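Local coordinates for protein soluble secreted antigen MPT53 (Mycobacterium tuberculosis, PDB 1LU4) that probably catalyses the oxidation of reduced, unfolded secreted proteins to form disulfide bonds, as a thioredoxin-fold oxidoreductase of the DsbE type, at residues L22-W35 with V56-M70. Residues are numbered along the deposited sequence; the frame is centred on the assembly and turned at random.
Sequences LQGKPAVLWFWTPW and VTFVGIATRADVGAM
I61 packs beside F31 on one face of the sheet, both side chains pointing the same way, and W32 lies over A62 on the other. With chi1 at -54°, CG1 of I61 is anti to the carbonyl carbon, bringing CD1 to 3.8 Å from F31 CE2. W32 reaches across to the paired strand: CG sits between N and the carbonyl carbon (chi1 61°), which lays the indole over A62, whose CB stands 3.6 Å from the centroid of the six-membered ring and 9° off its normal, a CH-pi contact. G60 CA lies at the NE1 edge of the indole, near its plane, where glycine has no side chain to obstruct it; at the far end W32 CH2 is 3.9 Å from M70 CB. W32 NE1 hydrogen-bonds to N83 OD1 on strand 82-85, and F73 stacks on the indole. The backbones run parallel, as in the beta-alpha-beta unit (strand 27-32, helix 37-52, strand 57-62) of the thioredoxin fold; bonds such as I61 N to W30 O (2.8 Å) and W32 N to I61 O (3.0 Å) fix the one-to-one register. At the start of the strands, T57 crosses L22, CG2 to CD2 3.7 Å, while two waters link T57 OG1 to K25 NZ and P26 O. Beyond the strand ends, W35 NE1 donates to R64 O at 2.8 Å; the oxygen lies in the indole plane, but the N-H comes from above the R64 carbonyl plane.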
loop_
_atom_site.group_PDB
_atom_site.type_symbol
_atom_site.label_atom_id
_atom_site.label_comp_id
_atom_site.label_asym_id
_atom_site.label_seq_id
_atom_site.Cartn_x
_atom_site.Cartn_y
_atom_site.Cartn_z
ATOM N N LEU A 22 -0.116 -11.506 -5.934
ATOM C CA LEU A 22 0.155 -11.384 -4.524
ATOM C C LEU A 22 -0.323 -12.601 -3.780
ATOM O O LEU A 22 0.035 -12.798 -2.606
ATOM C CB LEU A 22 -0.533 -10.120 -3.962
ATOM C CG LEU A 22 0.035 -8.802 -4.544
ATOM C CD1 LEU A 22 -0.861 -7.664 -4.111
ATOM C CD2 LEU A 22 1.478 -8.570 -4.135
ATOM N N GLN A 23 -1.178 -13.413 -4.397
ATOM C CA GLN A 23 -1.694 -14.563 -3.633
ATOM C C GLN A 23 -0.570 -15.514 -3.257
ATOM O O GLN A 23 0.386 -15.843 -4.007
ATOM C CB GLN A 23 -2.814 -15.208 -4.471
ATOM C CG GLN A 23 -4.013 -14.287 -4.615
ATOM C CD GLN A 23 -5.134 -14.824 -5.477
ATOM O OE1 GLN A 23 -6.325 -14.600 -5.180
ATOM N NE2 GLN A 23 -4.777 -15.538 -6.549
ATOM N N GLY A 24 -0.618 -16.019 -2.015
ATOM C CA GLY A 24 0.251 -17.055 -1.505
ATOM C C GLY A 24 1.595 -16.546 -1.032
ATOM O O GLY A 24 2.489 -17.380 -0.848
ATOM N N LYS A 25 1.720 -15.231 -0.842
ATOM C CA LYS A 25 2.992 -14.756 -0.280
ATOM C C LYS A 25 2.641 -13.618 0.687
ATOM O O LYS A 25 1.565 -13.003 0.679
ATOM C CB LYS A 25 3.965 -14.408 -1.400
ATOM C CG LYS A 25 3.422 -13.316 -2.260
ATOM C CD LYS A 25 4.410 -12.723 -3.244
ATOM C CE LYS A 25 4.311 -13.306 -4.628
ATOM N NZ LYS A 25 4.741 -12.303 -5.632
ATOM N N PRO A 26 3.529 -13.342 1.630
ATOM C CA PRO A 26 3.312 -12.234 2.563
ATOM C C PRO A 26 3.337 -10.904 1.772
ATOM O O PRO A 26 4.157 -10.701 0.880
ATOM C CB PRO A 26 4.513 -12.299 3.501
ATOM C CG PRO A 26 5.511 -13.223 2.890
ATOM C CD PRO A 26 4.837 -14.026 1.838
ATOM N N ALA A 27 2.382 -10.041 2.110
ATOM C CA ALA A 27 2.259 -8.813 1.345
ATOM C C ALA A 27 1.664 -7.718 2.224
ATOM O O ALA A 27 0.973 -8.022 3.230
ATOM C CB ALA A 27 1.371 -9.068 0.116
ATOM N N VAL A 28 1.874 -6.495 1.812
ATOM C CA VAL A 28 1.280 -5.343 2.500
ATOM C C VAL A 28 0.678 -4.466 1.404
ATOM O O VAL A 28 1.375 -4.043 0.486
ATOM C CB VAL A 28 2.326 -4.566 3.314
ATOM C CG1 VAL A 28 1.700 -3.288 3.923
ATOM C CG2 VAL A 28 2.981 -5.394 4.416
ATOM N N LEU A 29 -0.633 -4.149 1.571
ATOM C CA LEU A 29 -1.245 -3.099 0.775
ATOM C C LEU A 29 -1.284 -1.822 1.602
ATOM O O LEU A 29 -1.662 -1.865 2.791
ATOM C CB LEU A 29 -2.682 -3.445 0.369
ATOM C CG LEU A 29 -2.893 -4.777 -0.340
ATOM C CD1 LEU A 29 -4.361 -4.947 -0.701
ATOM C CD2 LEU A 29 -1.969 -4.949 -1.559
ATOM N N TRP A 30 -0.925 -0.699 0.995
ATOM C CA TRP A 30 -0.951 0.575 1.677
ATOM C C TRP A 30 -1.714 1.551 0.806
ATOM O O TRP A 30 -1.284 1.895 -0.297
ATOM C CB TRP A 30 0.467 1.079 1.935
ATOM C CG TRP A 30 0.568 2.365 2.701
ATOM C CD1 TRP A 30 0.021 2.666 3.920
ATOM C CD2 TRP A 30 1.319 3.538 2.337
ATOM N NE1 TRP A 30 0.350 3.929 4.325
ATOM C CE2 TRP A 30 1.146 4.478 3.370
ATOM C CE3 TRP A 30 2.112 3.847 1.220
ATOM C CZ2 TRP A 30 1.754 5.741 3.312
ATOM C CZ3 TRP A 30 2.721 5.122 1.171
ATOM C CH2 TRP A 30 2.518 6.019 2.218
ATOM N N PHE A 31 -2.877 1.982 1.318
ATOM C CA PHE A 31 -3.756 2.928 0.589
ATOM C C PHE A 31 -3.429 4.316 1.014
ATOM O O PHE A 31 -3.527 4.671 2.212
ATOM C CB PHE A 31 -5.230 2.597 0.946
ATOM C CG PHE A 31 -5.666 1.243 0.438
ATOM C CD1 PHE A 31 -5.415 0.063 1.151
ATOM C CD2 PHE A 31 -6.342 1.137 -0.789
ATOM C CE1 PHE A 31 -5.833 -1.153 0.655
ATOM C CE2 PHE A 31 -6.740 -0.101 -1.284
ATOM C CZ PHE A 31 -6.478 -1.269 -0.580
ATOM N N TRP A 32 -3.021 5.142 0.061
ATOM C CA TRP A 32 -2.519 6.506 0.381
ATOM C C TRP A 32 -3.027 7.511 -0.630
ATOM O O TRP A 32 -3.507 7.207 -1.726
ATOM C CB TRP A 32 -1.002 6.452 0.353
ATOM C CG TRP A 32 -0.257 6.078 -0.876
ATOM C CD1 TRP A 32 0.109 4.816 -1.230
ATOM C CD2 TRP A 32 0.241 6.941 -1.910
ATOM N NE1 TRP A 32 0.806 4.803 -2.416
ATOM C CE2 TRP A 32 0.908 6.108 -2.845
ATOM C CE3 TRP A 32 0.200 8.317 -2.126
ATOM C CZ2 TRP A 32 1.539 6.611 -3.990
ATOM C CZ3 TRP A 32 0.822 8.813 -3.260
ATOM C CH2 TRP A 32 1.472 7.969 -4.194
ATOM N N THR A 33 -2.908 8.802 -0.204
ATOM C CA THR A 33 -3.051 9.900 -1.134
ATOM C C THR A 33 -1.901 10.865 -0.877
ATOM O O THR A 33 -1.436 10.962 0.255
ATOM C CB THR A 33 -4.409 10.641 -0.946
ATOM O OG1 THR A 33 -4.440 11.362 0.332
ATOM C CG2 THR A 33 -5.633 9.800 -1.045
ATOM N N PRO A 34 -1.388 11.588 -1.903
ATOM C CA PRO A 34 -0.125 12.295 -1.700
ATOM C C PRO A 34 -0.232 13.538 -0.848
ATOM O O PRO A 34 0.798 14.049 -0.376
ATOM C CB PRO A 34 0.316 12.609 -3.140
ATOM C CG PRO A 34 -0.965 12.598 -3.959
ATOM C CD PRO A 34 -1.784 11.491 -3.287
ATOM N N TRP A 35 -1.462 14.050 -0.655
ATOM C CA TRP A 35 -1.641 15.297 0.042
ATOM C C TRP A 35 -2.086 15.075 1.457
ATOM O O TRP A 35 -2.278 16.057 2.222
ATOM C CB TRP A 35 -2.696 16.112 -0.732
ATOM C CG TRP A 35 -3.861 15.329 -1.302
ATOM C CD1 TRP A 35 -3.981 14.960 -2.627
ATOM C CD2 TRP A 35 -5.019 14.815 -0.655
ATOM N NE1 TRP A 35 -5.175 14.252 -2.827
ATOM C CE2 TRP A 35 -5.807 14.188 -1.607
ATOM C CE3 TRP A 35 -5.453 14.905 0.687
ATOM C CZ2 TRP A 35 -7.035 13.573 -1.315
ATOM C CZ3 TRP A 35 -6.663 14.329 1.000
ATOM C CH2 TRP A 35 -7.420 13.695 -0.026
ATOM N N VAL A 56 8.734 -9.676 1.729
ATOM C CA VAL A 56 7.338 -9.219 1.855
ATOM C C VAL A 56 7.125 -8.257 0.680
ATOM O O VAL A 56 7.953 -7.366 0.404
ATOM C CB VAL A 56 7.113 -8.499 3.188
ATOM C CG1 VAL A 56 5.723 -7.932 3.331
ATOM C CG2 VAL A 56 7.377 -9.493 4.345
ATOM N N THR A 57 6.031 -8.455 -0.058
ATOM C CA THR A 57 5.770 -7.626 -1.226
ATOM C C THR A 57 4.815 -6.470 -0.864
ATOM O O THR A 57 3.716 -6.710 -0.406
ATOM C CB THR A 57 5.144 -8.487 -2.332
ATOM O OG1 THR A 57 6.056 -9.585 -2.605
ATOM C CG2 THR A 57 4.985 -7.695 -3.615
ATOM N N PHE A 58 5.322 -5.274 -1.019
ATOM C CA PHE A 58 4.554 -4.074 -0.679
ATOM C C PHE A 58 3.949 -3.503 -1.952
ATOM O O PHE A 58 4.623 -3.371 -2.974
ATOM C CB PHE A 58 5.478 -2.987 -0.071
ATOM C CG PHE A 58 5.899 -3.288 1.359
ATOM C CD1 PHE A 58 6.794 -4.333 1.619
ATOM C CD2 PHE A 58 5.400 -2.529 2.406
ATOM C CE1 PHE A 58 7.175 -4.595 2.933
ATOM C CE2 PHE A 58 5.783 -2.771 3.729
ATOM C CZ PHE A 58 6.667 -3.804 3.940
ATOM N N VAL A 59 2.665 -3.109 -1.860
ATOM C CA VAL A 59 1.983 -2.450 -2.954
ATOM C C VAL A 59 1.248 -1.275 -2.380
ATOM O O VAL A 59 0.364 -1.403 -1.549
ATOM C CB VAL A 59 1.021 -3.398 -3.669
ATOM C CG1 VAL A 59 0.303 -2.697 -4.826
ATOM C CG2 VAL A 59 1.770 -4.639 -4.160
ATOM N N GLY A 60 1.630 -0.092 -2.884
ATOM C CA GLY A 60 0.877 1.132 -2.546
ATOM C C GLY A 60 -0.261 1.304 -3.545
ATOM O O GLY A 60 -0.125 0.947 -4.720
ATOM N N ILE A 61 -1.366 1.880 -3.094
ATOM C CA ILE A 61 -2.538 2.048 -3.936
ATOM C C ILE A 61 -3.008 3.490 -3.688
ATOM O O ILE A 61 -3.483 3.822 -2.590
ATOM C CB ILE A 61 -3.645 1.017 -3.639
ATOM C CG1 ILE A 61 -3.078 -0.418 -3.733
ATOM C CG2 ILE A 61 -4.805 1.242 -4.579
ATOM C CD1 ILE A 61 -3.968 -1.549 -3.354
ATOM N N ALA A 62 -2.825 4.339 -4.696
ATOM C CA ALA A 62 -3.100 5.776 -4.520
ATOM C C ALA A 62 -4.365 6.128 -5.283
ATOM O O ALA A 62 -4.700 5.557 -6.334
ATOM C CB ALA A 62 -1.934 6.594 -5.101
ATOM N N THR A 63 -5.081 7.138 -4.772
ATOM C CA THR A 63 -6.254 7.649 -5.493
ATOM C C THR A 63 -6.432 9.132 -5.093
ATOM O O THR A 63 -5.713 9.675 -4.265
ATOM C CB THR A 63 -7.487 6.817 -5.192
ATOM O OG1 THR A 63 -8.548 7.168 -6.153
ATOM C CG2 THR A 63 -8.034 7.010 -3.792
ATOM N N ARG A 64 -7.401 9.748 -5.734
ATOM C CA ARG A 64 -7.810 11.154 -5.430
ATOM C C ARG A 64 -6.675 12.118 -5.702
ATOM O O ARG A 64 -6.555 13.140 -5.002
ATOM C CB ARG A 64 -8.341 11.290 -4.017
ATOM C CG ARG A 64 -9.695 10.577 -3.865
ATOM C CD ARG A 64 -10.276 11.048 -2.588
ATOM N NE ARG A 64 -10.912 12.296 -2.622
ATOM C CZ ARG A 64 -11.343 12.924 -1.522
ATOM N NH1 ARG A 64 -11.147 12.424 -0.339
ATOM N NH2 ARG A 64 -11.944 14.056 -1.584
ATOM N N ALA A 65 -5.884 11.867 -6.734
ATOM C CA ALA A 65 -4.824 12.825 -7.079
ATOM C C ALA A 65 -4.408 12.595 -8.519
ATOM O O ALA A 65 -4.613 11.495 -9.059
ATOM C CB ALA A 65 -3.607 12.693 -6.152
ATOM N N ASP A 66 -3.763 13.602 -9.117
ATOM C CA ASP A 66 -3.230 13.373 -10.449
ATOM C C ASP A 66 -1.952 12.545 -10.375
ATOM O O ASP A 66 -1.264 12.447 -9.342
ATOM C CB ASP A 66 -2.936 14.688 -11.169
ATOM C CG ASP A 66 -2.025 15.542 -10.333
ATOM O OD1 ASP A 66 -0.813 15.489 -10.494
ATOM O OD2 ASP A 66 -2.522 16.254 -9.431
ATOM N N VAL A 67 -1.638 11.914 -11.514
ATOM C CA VAL A 67 -0.524 10.956 -11.487
ATOM C C VAL A 67 0.779 11.653 -11.197
ATOM O O VAL A 67 1.638 11.092 -10.501
ATOM C CB VAL A 67 -0.465 10.181 -12.811
ATOM C CG1 VAL A 67 0.636 9.096 -12.711
ATOM C CG2 VAL A 67 -1.739 9.510 -13.180
ATOM N N GLY A 68 1.012 12.855 -11.687
ATOM C CA GLY A 68 2.237 13.545 -11.367
ATOM C C GLY A 68 2.433 13.770 -9.880
ATOM O O GLY A 68 3.555 13.686 -9.363
ATOM N N ALA A 69 1.331 14.089 -9.166
ATOM C CA ALA A 69 1.405 14.305 -7.715
ATOM C C ALA A 69 1.714 12.986 -7.024
ATOM O O ALA A 69 2.477 12.941 -6.030
ATOM C CB ALA A 69 0.095 14.917 -7.200
ATOM N N MET A 70 1.120 11.927 -7.519
ATOM C CA MET A 70 1.443 10.582 -6.976
ATOM C C MET A 70 2.896 10.279 -7.157
ATOM O O MET A 70 3.585 9.808 -6.248
ATOM C CB MET A 70 0.568 9.511 -7.628
ATOM C CG MET A 70 -0.923 9.661 -7.344
ATOM S SD MET A 70 -1.836 8.467 -8.366
ATOM C CE MET A 70 -3.483 8.680 -7.735
HETATM O O HOH W 1 7.003 -10.895 -4.839
HETATM O O HOH W 2 6.166 -11.629 -0.850
#